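Long-range contacts in halogenase PltM (Pseudomonas fluorescens, PDB 6BZN), which halogenates phenolic substrates, accepting an unusual range of substrates and halides, and is a flavoprotein that binds FAD: residues 250-258 against 404-413; 359-368 against 381-389. One frame throughout, in Å; residues are numbered along the deposited sequence.

Overall arrangement
Both contacts are largely buried and both draw on helix 383-406, contact 2 at its N-terminal start and contact 1 at its C-terminal end, so one helix serves two different partners. Their centres lie 34 Å apart, on opposite sides of the centre of the chain, and contact 2 is nested along the sequence inside the loop that contact 1 closes. Contact 1 sets a beta hairpin against the junction of two helices and relies on aromatic faces, with two waters at its margin. Contact 2 joins two antiparallel helices, combining an aliphatic knob in a hole with, at one end, a stack of carboxylate, guanidinium and imidazole, and a water-bridged margin.

Contact 1 of 2, residues 250-258 against 404-413; sequences HHIFEEGWL and YEAFSDFHLW
With CG1 of I252 between the backbone N and the carbonyl carbon (chi1 58°), its two branches serve two rings, F407 and W413. CG2 lies over one face of F407, 3.6 Å from CE1, while CD1 sits above the five-membered ring of W413, 3.5 Å from its CG and 13° off the ring normal; both are CH-pi contacts. W413 presents that face with its CG anti to the backbone N (chi1 177°). The opposite face of F407 is backed by CA of Y404, leaving its ring sandwiched. Near the plane at the edge of F407 comes CD1 of W257, whose NE1 lies 3.1 Å from Y404 OH. Both polar ends are hydrogen-bonded to D347, one to each carboxylate oxygen, a shared partner consistent with the oblique meeting of the two rings in this aromatic cluster. The W257 side chain lies about 8 Å from those of S351 and A65, which belong to the FAD site. At the type I turn F253-G256, CB of F407 approaches F253 O at 3.2 Å. Water 2 donates to both E254 O, at 2.8 Å, and Y404 O; water 1 lies within hydrogen-bonding distance of the same pair, its protons having other acceptors in reach. Hairpin strands 248-253 and 256-262 lie between strands 109-114 and 273-281 of the mixed sheet; the facing junction of helices 383-406 and 410-441 packs against helices 465-483 and 488-502.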
loop_
_atom_site.group_PDB
_atom_site.type_symbol
_atom_site.label_atom_id
_atom_site.label_comp_id
_atom_site.label_asym_id
_atom_site.label_seq_id
_atom_site.Cartn_x
_atom_site.Cartn_y
_atom_site.Cartn_z
ATOM N N HIS A 250 10.475 -0.231 -10.578
ATOM C CA HIS A 250 9.353 0.251 -11.364
ATOM C C HIS A 250 9.885 0.618 -12.743
ATOM O O HIS A 250 10.669 1.566 -12.866
ATOM C CB HIS A 250 8.777 1.527 -10.733
ATOM C CG HIS A 250 8.349 1.386 -9.305
ATOM N ND1 HIS A 250 9.241 1.239 -8.265
ATOM C CD2 HIS A 250 7.121 1.444 -8.735
ATOM C CE1 HIS A 250 8.578 1.169 -7.122
ATOM N NE2 HIS A 250 7.288 1.287 -7.381
ATOM N N HIS A 251 9.491 -0.131 -13.768
ATOM C CA HIS A 251 9.788 0.235 -15.147
ATOM C C HIS A 251 8.619 1.063 -15.625
ATOM O O HIS A 251 7.492 0.560 -15.667
ATOM C CB HIS A 251 9.919 -1.001 -16.013
ATOM C CG HIS A 251 11.170 -1.761 -15.766
ATOM N ND1 HIS A 251 12.416 -1.242 -16.027
ATOM C CD2 HIS A 251 11.375 -3.010 -15.295
ATOM C CE1 HIS A 251 13.338 -2.133 -15.725
ATOM N NE2 HIS A 251 12.727 -3.216 -15.288
ATOM N N ILE A 252 8.872 2.330 -15.947
ATOM C CA ILE A 252 7.802 3.276 -16.247
ATOM C C ILE A 252 7.898 3.715 -17.706
ATOM O O ILE A 252 8.993 3.763 -18.296
ATOM C CB ILE A 252 7.796 4.476 -15.268
ATOM C CG1 ILE A 252 9.143 5.228 -15.285
ATOM C CG2 ILE A 252 7.514 3.981 -13.856
ATOM C CD1 ILE A 252 9.135 6.572 -14.577
ATOM N N PHE A 253 6.746 4.003 -18.296
ATOM C CA PHE A 253 6.667 4.415 -19.686
ATOM C C PHE A 253 5.346 5.138 -19.851
ATOM O O PHE A 253 4.524 5.140 -18.940
ATOM C CB PHE A 253 6.794 3.195 -20.615
ATOM C CG PHE A 253 6.043 1.996 -20.126
ATOM C CD1 PHE A 253 4.704 1.841 -20.436
ATOM C CD2 PHE A 253 6.665 1.038 -19.328
ATOM C CE1 PHE A 253 3.994 0.743 -19.976
ATOM C CE2 PHE A 253 5.962 -0.046 -18.848
ATOM C CZ PHE A 253 4.624 -0.188 -19.168
ATOM N N GLU A 254 5.133 5.767 -21.004
ATOM C CA GLU A 254 4.027 6.717 -21.140
ATOM C C GLU A 254 2.642 6.193 -20.703
ATOM O O GLU A 254 1.903 6.914 -20.056
ATOM C CB GLU A 254 3.935 7.251 -22.576
ATOM C CG GLU A 254 2.981 8.440 -22.669
ATOM C CD GLU A 254 2.704 8.889 -24.077
ATOM O OE1 GLU A 254 1.597 9.444 -24.280
ATOM O OE2 GLU A 254 3.579 8.699 -24.964
ATOM N N GLU A 255 2.322 4.954 -21.052
ATOM C CA GLU A 255 0.971 4.398 -20.876
ATOM C C GLU A 255 0.810 3.522 -19.640
ATOM O O GLU A 255 -0.274 2.989 -19.390
ATOM C CB GLU A 255 0.515 3.628 -22.138
ATOM C CG GLU A 255 1.190 2.290 -22.414
ATOM C CD GLU A 255 2.503 2.383 -23.184
ATOM O OE1 GLU A 255 3.071 3.484 -23.311
ATOM O OE2 GLU A 255 2.981 1.337 -23.671
ATOM N N GLY A 256 1.873 3.368 -18.860
ATOM C CA GLY A 256 1.831 2.423 -17.764
ATOM C C GLY A 256 3.144 2.134 -17.096
ATOM O O GLY A 256 4.132 2.846 -17.271
ATOM N N TRP A 257 3.146 1.064 -16.318
ATOM C CA TRP A 257 4.350 0.642 -15.632
ATOM C C TRP A 257 4.320 -0.834 -15.278
ATOM O O TRP A 257 3.255 -1.470 -15.286
ATOM C CB TRP A 257 4.576 1.498 -14.388
ATOM C CG TRP A 257 3.665 1.252 -13.223
ATOM C CD1 TRP A 257 2.362 1.664 -13.077
ATOM C CD2 TRP A 257 4.014 0.586 -12.001
ATOM N NE1 TRP A 257 1.888 1.278 -11.844
ATOM C CE2 TRP A 257 2.884 0.623 -11.162
ATOM C CE3 TRP A 257 5.178 -0.050 -11.539
ATOM C CZ2 TRP A 257 2.880 0.034 -9.886
ATOM C CZ3 TRP A 257 5.182 -0.603 -10.283
ATOM C CH2 TRP A 257 4.036 -0.569 -9.465
ATOM N N LEU A 258 5.504 -1.365 -14.994
ATOM C CA LEU A 258 5.683 -2.757 -14.609
ATOM C C LEU A 258 6.594 -2.837 -13.381
ATOM O O LEU A 258 7.630 -2.145 -13.301
ATOM C CB LEU A 258 6.235 -3.573 -15.792
ATOM C CG LEU A 258 6.653 -5.038 -15.565
ATOM C CD1 LEU A 258 6.518 -5.878 -16.835
ATOM C CD2 LEU A 258 8.090 -5.144 -15.045
ATOM N N TYR A 404 1.264 9.013 -13.143
ATOM C CA TYR A 404 1.063 8.418 -14.464
ATOM C C TYR A 404 1.276 9.462 -15.594
ATOM O O TYR A 404 1.746 9.116 -16.662
ATOM C CB TYR A 404 -0.319 7.780 -14.585
ATOM C CG TYR A 404 -0.417 6.318 -14.174
ATOM C CD1 TYR A 404 -0.581 5.949 -12.846
ATOM C CD2 TYR A 404 -0.383 5.297 -15.127
ATOM C CE1 TYR A 404 -0.712 4.612 -12.482
ATOM C CE2 TYR A 404 -0.510 3.965 -14.763
ATOM C CZ TYR A 404 -0.681 3.621 -13.436
ATOM O OH TYR A 404 -0.825 2.282 -13.077
ATOM N N GLU A 405 0.926 10.723 -15.352
ATOM C CA GLU A 405 1.203 11.780 -16.334
ATOM C C GLU A 405 2.710 12.054 -16.411
ATOM O O GLU A 405 3.255 12.241 -17.498
ATOM C CB GLU A 405 0.449 13.056 -15.984
ATOM C CG GLU A 405 0.627 14.199 -16.978
ATOM C CD GLU A 405 0.058 13.919 -18.362
ATOM O OE1 GLU A 405 -0.832 13.050 -18.520
ATOM O OE2 GLU A 405 0.507 14.603 -19.305
ATOM N N ALA A 406 3.375 12.063 -15.260
ATOM C CA ALA A 406 4.823 12.235 -15.210
ATOM C C ALA A 406 5.610 11.096 -15.874
ATOM O O ALA A 406 6.788 11.288 -16.189
ATOM C CB ALA A 406 5.291 12.418 -13.778
ATOM N N PHE A 407 4.995 9.927 -16.070
ATOM C CA PHE A 407 5.630 8.845 -16.823
ATOM C C PHE A 407 5.990 9.211 -18.273
ATOM O O PHE A 407 6.742 8.474 -18.907
ATOM C CB PHE A 407 4.733 7.595 -16.930
ATOM C CG PHE A 407 4.454 6.846 -15.638
ATOM C CD1 PHE A 407 5.142 7.074 -14.439
ATOM C CD2 PHE A 407 3.501 5.827 -15.666
ATOM C CE1 PHE A 407 4.836 6.329 -13.289
ATOM C CE2 PHE A 407 3.207 5.080 -14.536
ATOM C CZ PHE A 407 3.863 5.334 -13.341
ATOM N N SER A 408 5.431 10.296 -18.817
ATOM C CA SER A 408 5.667 10.662 -20.230
ATOM C C SER A 408 7.109 11.030 -20.586
ATOM O O SER A 408 7.440 11.034 -21.756
ATOM C CB SER A 408 4.769 11.832 -20.661
ATOM O OG SER A 408 5.020 12.969 -19.857
ATOM N N ASP A 409 7.940 11.362 -19.609
ATOM C CA ASP A 409 9.288 11.878 -19.881
ATOM C C ASP A 409 10.187 11.649 -18.668
ATOM O O ASP A 409 9.764 11.878 -17.529
ATOM C CB ASP A 409 9.177 13.376 -20.188
ATOM C CG ASP A 409 10.521 14.035 -20.398
ATOM O OD1 ASP A 409 11.144 13.785 -21.439
ATOM O OD2 ASP A 409 10.951 14.803 -19.518
ATOM N N PHE A 410 11.418 11.179 -18.882
ATOM C CA PHE A 410 12.266 10.887 -17.739
ATOM C C PHE A 410 12.590 12.125 -16.906
ATOM O O PHE A 410 12.502 12.075 -15.686
ATOM C CB PHE A 410 13.582 10.189 -18.094
ATOM C CG PHE A 410 14.484 10.098 -16.911
ATOM C CD1 PHE A 410 14.178 9.221 -15.876
ATOM C CD2 PHE A 410 15.550 10.986 -16.752
ATOM C CE1 PHE A 410 14.956 9.179 -14.729
ATOM C CE2 PHE A 410 16.335 10.944 -15.608
ATOM C CZ PHE A 410 16.038 10.045 -14.598
ATOM N N HIS A 411 12.991 13.228 -17.554
ATOM C CA HIS A 411 13.335 14.440 -16.802
ATOM C C HIS A 411 12.144 14.898 -15.945
ATOM O O HIS A 411 12.307 15.225 -14.762
ATOM C CB HIS A 411 13.838 15.568 -17.727
ATOM C CG HIS A 411 14.181 16.829 -16.998
ATOM N ND1 HIS A 411 15.240 16.913 -16.116
ATOM C CD2 HIS A 411 13.595 18.052 -16.997
ATOM C CE1 HIS A 411 15.286 18.130 -15.602
ATOM N NE2 HIS A 411 14.296 18.837 -16.113
ATOM N N LEU A 412 10.947 14.866 -16.521
ATOM C CA LEU A 412 9.728 15.209 -15.788
ATOM C C LEU A 412 9.536 14.255 -14.604
ATOM O O LEU A 412 9.278 14.705 -13.475
ATOM C CB LEU A 412 8.512 15.197 -16.720
ATOM C CG LEU A 412 7.128 15.471 -16.114
ATOM C CD1 LEU A 412 7.095 16.787 -15.369
ATOM C CD2 LEU A 412 6.081 15.435 -17.214
ATOM N N TRP A 413 9.704 12.955 -14.847
ATOM C CA TRP A 413 9.615 11.982 -13.759
ATOM C C TRP A 413 10.625 12.311 -12.657
ATOM O O TRP A 413 10.292 12.311 -11.473
ATOM C CB TRP A 413 9.802 10.534 -14.221
ATOM C CG TRP A 413 9.755 9.648 -13.056
ATOM C CD1 TRP A 413 10.815 9.096 -12.396
ATOM C CD2 TRP A 413 8.594 9.300 -12.313
ATOM N NE1 TRP A 413 10.371 8.401 -11.301
ATOM C CE2 TRP A 413 9.010 8.507 -11.230
ATOM C CE3 TRP A 413 7.230 9.568 -12.469
ATOM C CZ2 TRP A 413 8.108 7.966 -10.308
ATOM C CZ3 TRP A 413 6.334 9.035 -11.559
ATOM C CH2 TRP A 413 6.776 8.246 -10.483
HETATM O O HOH W 1 2.201 9.590 -19.436
HETATM O O HOH W 2 -0.065 7.166 -18.068
#

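Contact 2 of 2, residues 359-368 against 381-389; sequences ESILRLAPKV and QFIEVERHC. With GOL (glycerol), chain I.
V385 enters helix 359-368 as a knob into a hole formed by S360, R363, L364 and K367, the heart of an antiparallel helix pair; the axes of segments 359-368 and 383-389 approach to 9.3 Å. V385 CG2 lies 3.7 Å from L364 CA, and CG1 faces S360 OG, whose side chain is about 8 Å from that of the FAD-site residue A34. CD1 of L364 meets F382 CD1, and the V368 side chain crosses that of F382 at about a right angle.

The other tight part is polar. An extended E359 side chain, CG anti to the backbone N, lays its carboxylate over the H388 ring, the planes 26° apart. On the same side R363 runs almost parallel to the ring, NE 3.5 Å from H388 CG and guanidinium face over H388 CB. NE and NH2 both grip E359 OE2, NE meeting its anti lone pair, NH2 coming nearly along the C-O axis. At the ring's edge a water is bound by H388 ND1, S360 OG and V385 O.

Toward Q381 the join is looser and wetter. K367 slides past V385 in the opposite direction, CD 3.5 Å from Q381 O, before its NZ reaches E452 in a salt bridge. Waters 4 and 6 link NZ to Q381 O, water 4 holding NZ weakly; water 5 joins K367 O to Q381 NE2, which also hydrogen-bonds R376 O.

Glycerol, probably from the crystallisation liquor, closes the H388 edge: its O1 donates to E359 OE1 at 2.6 Å and accepts from H388 NE2 at 2.9 Å, the latter bond nearly straight at 167°.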
loop_
_atom_site.group_PDB
_atom_site.type_symbol
_atom_site.label_atom_id
_atom_site.label_comp_id
_atom_site.label_asym_id
_atom_site.label_seq_id
_atom_site.Cartn_x
_atom_site.Cartn_y
_atom_site.Cartn_z
ATOM N N GLU A 359 -2.665 2.147 9.232
ATOM C CA GLU A 359 -3.020 3.370 9.970
ATOM C C GLU A 359 -4.488 3.333 10.362
ATOM O O GLU A 359 -4.838 3.699 11.488
ATOM C CB GLU A 359 -2.705 4.645 9.192
ATOM C CG GLU A 359 -2.967 5.874 10.064
ATOM C CD GLU A 359 -2.551 7.187 9.448
ATOM O OE1 GLU A 359 -1.687 7.184 8.547
ATOM O OE2 GLU A 359 -3.103 8.230 9.892
ATOM N N SER A 360 -5.341 2.848 9.466
ATOM C CA SER A 360 -6.779 2.790 9.764
ATOM C C SER A 360 -7.065 1.845 10.931
ATOM O O SER A 360 -7.902 2.137 11.800
ATOM C CB SER A 360 -7.591 2.396 8.513
ATOM O OG SER A 360 -8.973 2.554 8.772
ATOM N N ILE A 361 -6.357 0.718 10.981
ATOM C CA ILE A 361 -6.521 -0.226 12.102
ATOM C C ILE A 361 -6.119 0.453 13.413
ATOM O O ILE A 361 -6.808 0.353 14.432
ATOM C CB ILE A 361 -5.727 -1.528 11.890
ATOM C CG1 ILE A 361 -6.267 -2.272 10.666
ATOM C CG2 ILE A 361 -5.784 -2.431 13.125
ATOM C CD1 ILE A 361 -5.327 -3.349 10.150
ATOM N N LEU A 362 -4.997 1.161 13.353
ATOM C CA LEU A 362 -4.447 1.857 14.495
ATOM C C LEU A 362 -5.388 2.936 15.036
ATOM O O LEU A 362 -5.504 3.117 16.253
ATOM C CB LEU A 362 -3.107 2.443 14.077
ATOM C CG LEU A 362 -2.098 2.971 15.070
ATOM C CD1 LEU A 362 -1.817 2.006 16.209
ATOM C CD2 LEU A 362 -0.838 3.280 14.267
ATOM N N ARG A 363 -6.083 3.626 14.137
ATOM C CA ARG A 363 -7.073 4.617 14.526
ATOM C C ARG A 363 -8.387 3.996 15.006
ATOM O O ARG A 363 -8.981 4.495 15.963
ATOM C CB ARG A 363 -7.370 5.554 13.360
ATOM C CG ARG A 363 -6.222 6.477 13.011
ATOM C CD ARG A 363 -6.482 7.190 11.705
ATOM N NE ARG A 363 -5.474 8.206 11.384
ATOM C CZ ARG A 363 -5.494 9.479 11.797
ATOM N NH1 ARG A 363 -6.452 9.942 12.593
ATOM N NH2 ARG A 363 -4.532 10.310 11.404
ATOM N N LEU A 364 -8.839 2.942 14.333
ATOM C CA LEU A 364 -10.138 2.318 14.631
ATOM C C LEU A 364 -10.165 1.529 15.948
ATOM O O LEU A 364 -11.147 1.601 16.699
ATOM C CB LEU A 364 -10.548 1.394 13.468
ATOM C CG LEU A 364 -11.855 0.612 13.640
ATOM C CD1 LEU A 364 -13.064 1.530 13.695
ATOM C CD2 LEU A 364 -11.978 -0.430 12.525
ATOM N N ALA A 365 -9.119 0.749 16.214
ATOM C CA ALA A 365 -9.171 -0.254 17.286
ATOM C C ALA A 365 -9.437 0.361 18.673
ATOM O O ALA A 365 -10.288 -0.146 19.393
ATOM C CB ALA A 365 -7.928 -1.140 17.295
ATOM N N PRO A 366 -8.767 1.483 19.020
ATOM C CA PRO A 366 -9.064 2.125 20.308
ATOM C C PRO A 366 -10.500 2.599 20.419
ATOM O O PRO A 366 -11.072 2.546 21.513
ATOM C CB PRO A 366 -8.103 3.320 20.339
ATOM C CG PRO A 366 -6.982 2.898 19.466
ATOM C CD PRO A 366 -7.654 2.167 18.342
ATOM N N LYS A 367 -11.090 3.017 19.295
ATOM C CA LYS A 367 -12.473 3.478 19.286
ATOM C C LYS A 367 -13.450 2.324 19.444
ATOM O O LYS A 367 -14.479 2.469 20.084
ATOM C CB LYS A 367 -12.759 4.276 18.016
ATOM C CG LYS A 367 -11.853 5.490 17.881
ATOM C CD LYS A 367 -12.105 6.235 16.593
ATOM C CE LYS A 367 -11.089 7.352 16.373
ATOM N NZ LYS A 367 -11.234 8.410 17.409
ATOM N N VAL A 368 -13.146 1.181 18.838
ATOM C CA VAL A 368 -13.997 -0.005 18.993
ATOM C C VAL A 368 -13.950 -0.477 20.452
ATOM O O VAL A 368 -14.981 -0.846 21.023
ATOM C CB VAL A 368 -13.586 -1.117 17.993
ATOM C CG1 VAL A 368 -14.308 -2.431 18.278
ATOM C CG2 VAL A 368 -13.897 -0.657 16.579
ATOM N N GLN A 381 -18.833 8.420 16.710
ATOM C CA GLN A 381 -17.663 7.915 17.431
ATOM C C GLN A 381 -16.539 7.506 16.488
ATOM O O GLN A 381 -15.393 7.510 16.881
ATOM C CB GLN A 381 -18.023 6.701 18.301
ATOM C CG GLN A 381 -18.974 7.002 19.456
ATOM C CD GLN A 381 -19.703 5.755 19.955
ATOM O OE1 GLN A 381 -20.938 5.732 20.042
ATOM N NE2 GLN A 381 -18.952 4.703 20.247
ATOM N N PHE A 382 -16.884 7.126 15.259
ATOM C CA PHE A 382 -15.896 6.603 14.298
ATOM C C PHE A 382 -15.579 7.587 13.176
ATOM O O PHE A 382 -14.875 7.245 12.232
ATOM C CB PHE A 382 -16.399 5.268 13.748
ATOM C CG PHE A 382 -16.801 4.299 14.830
ATOM C CD1 PHE A 382 -15.845 3.727 15.645
ATOM C CD2 PHE A 382 -18.134 3.964 15.032
ATOM C CE1 PHE A 382 -16.205 2.848 16.656
ATOM C CE2 PHE A 382 -18.500 3.086 16.038
ATOM C CZ PHE A 382 -17.530 2.533 16.856
ATOM N N ILE A 383 -16.037 8.832 13.307
ATOM C CA ILE A 383 -15.959 9.779 12.195
ATOM C C ILE A 383 -14.521 10.069 11.760
ATOM O O ILE A 383 -14.262 10.244 10.581
ATOM C CB ILE A 383 -16.740 11.089 12.492
ATOM C CG1 ILE A 383 -16.986 11.886 11.212
ATOM C CG2 ILE A 383 -16.045 11.946 13.541
ATOM C CD1 ILE A 383 -17.978 11.247 10.265
ATOM N N GLU A 384 -13.584 10.086 12.697
ATOM C CA GLU A 384 -12.194 10.347 12.346
ATOM C C GLU A 384 -11.542 9.172 11.606
ATOM O O GLU A 384 -10.558 9.366 10.887
ATOM C CB GLU A 384 -11.384 10.748 13.578
ATOM C CG GLU A 384 -11.855 12.058 14.217
ATOM C CD GLU A 384 -11.714 13.288 13.321
ATOM O OE1 GLU A 384 -10.769 13.344 12.505
ATOM O OE2 GLU A 384 -12.549 14.222 13.451
ATOM N N VAL A 385 -12.081 7.969 11.779
ATOM C CA VAL A 385 -11.647 6.823 10.982
ATOM C C VAL A 385 -12.032 7.065 9.509
ATOM O O VAL A 385 -11.213 6.882 8.591
ATOM C CB VAL A 385 -12.218 5.494 11.525
ATOM C CG1 VAL A 385 -11.841 4.322 10.640
ATOM C CG2 VAL A 385 -11.698 5.245 12.935
ATOM N N GLU A 386 -13.266 7.497 9.284
ATOM C CA GLU A 386 -13.714 7.837 7.937
ATOM C C GLU A 386 -12.932 8.995 7.323
ATOM O O GLU A 386 -12.560 8.948 6.157
ATOM C CB GLU A 386 -15.196 8.198 7.960
ATOM C CG GLU A 386 -15.776 8.496 6.596
ATOM C CD GLU A 386 -17.274 8.636 6.651
ATOM O OE1 GLU A 386 -17.763 9.779 6.705
ATOM O OE2 GLU A 386 -17.968 7.598 6.692
ATOM N N ARG A 387 -12.735 10.051 8.104
ATOM C CA ARG A 387 -11.998 11.211 7.633
ATOM C C ARG A 387 -10.591 10.822 7.177
ATOM O O ARG A 387 -10.185 11.184 6.082
ATOM C CB ARG A 387 -11.951 12.297 8.706
ATOM C CG ARG A 387 -11.102 13.501 8.331
ATOM C CD ARG A 387 -11.293 14.620 9.341
ATOM N NE ARG A 387 -10.315 15.699 9.166
ATOM C CZ ARG A 387 -9.495 16.182 10.106
ATOM N NH1 ARG A 387 -9.484 15.712 11.350
ATOM N NH2 ARG A 387 -8.663 17.180 9.792
ATOM N N HIS A 388 -9.859 10.081 8.006
ATOM C CA HIS A 388 -8.563 9.555 7.584
ATOM C C HIS A 388 -8.665 8.734 6.279
ATOM O O HIS A 388 -7.947 9.006 5.320
ATOM C CB HIS A 388 -7.903 8.707 8.670
ATOM C CG HIS A 388 -6.786 7.876 8.137
ATOM N ND1 HIS A 388 -6.899 6.518 7.935
ATOM C CD2 HIS A 388 -5.584 8.235 7.633
ATOM C CE1 HIS A 388 -5.785 6.067 7.391
ATOM N NE2 HIS A 388 -4.977 7.092 7.188
ATOM N N CYS A 389 -9.571 7.757 6.227
ATOM C CA CYS A 389 -9.586 6.821 5.096
ATOM C C CYS A 389 -9.962 7.502 3.786
ATOM O O CYS A 389 -9.283 7.320 2.756
ATOM C CB CYS A 389 -10.508 5.635 5.355
ATOM S SG CYS A 389 -10.341 4.394 4.046
HETATM C C1 GOL I . -2.417 7.527 5.087
HETATM O O1 GOL I . -2.373 6.522 6.111
HETATM C C2 GOL I . -1.041 7.893 4.501
HETATM O O2 GOL I . -1.271 8.470 3.221
HETATM C C3 GOL I . -0.173 8.894 5.277
HETATM O O3 GOL I . -0.938 9.862 6.005
HETATM O O HOH W 3 -9.067 5.173 8.931
HETATM O O HOH W 4 -13.703 9.531 15.567
HETATM O O HOH W 5 -15.827 4.922 20.539
HETATM O O HOH W 6 -13.831 8.564 18.992
#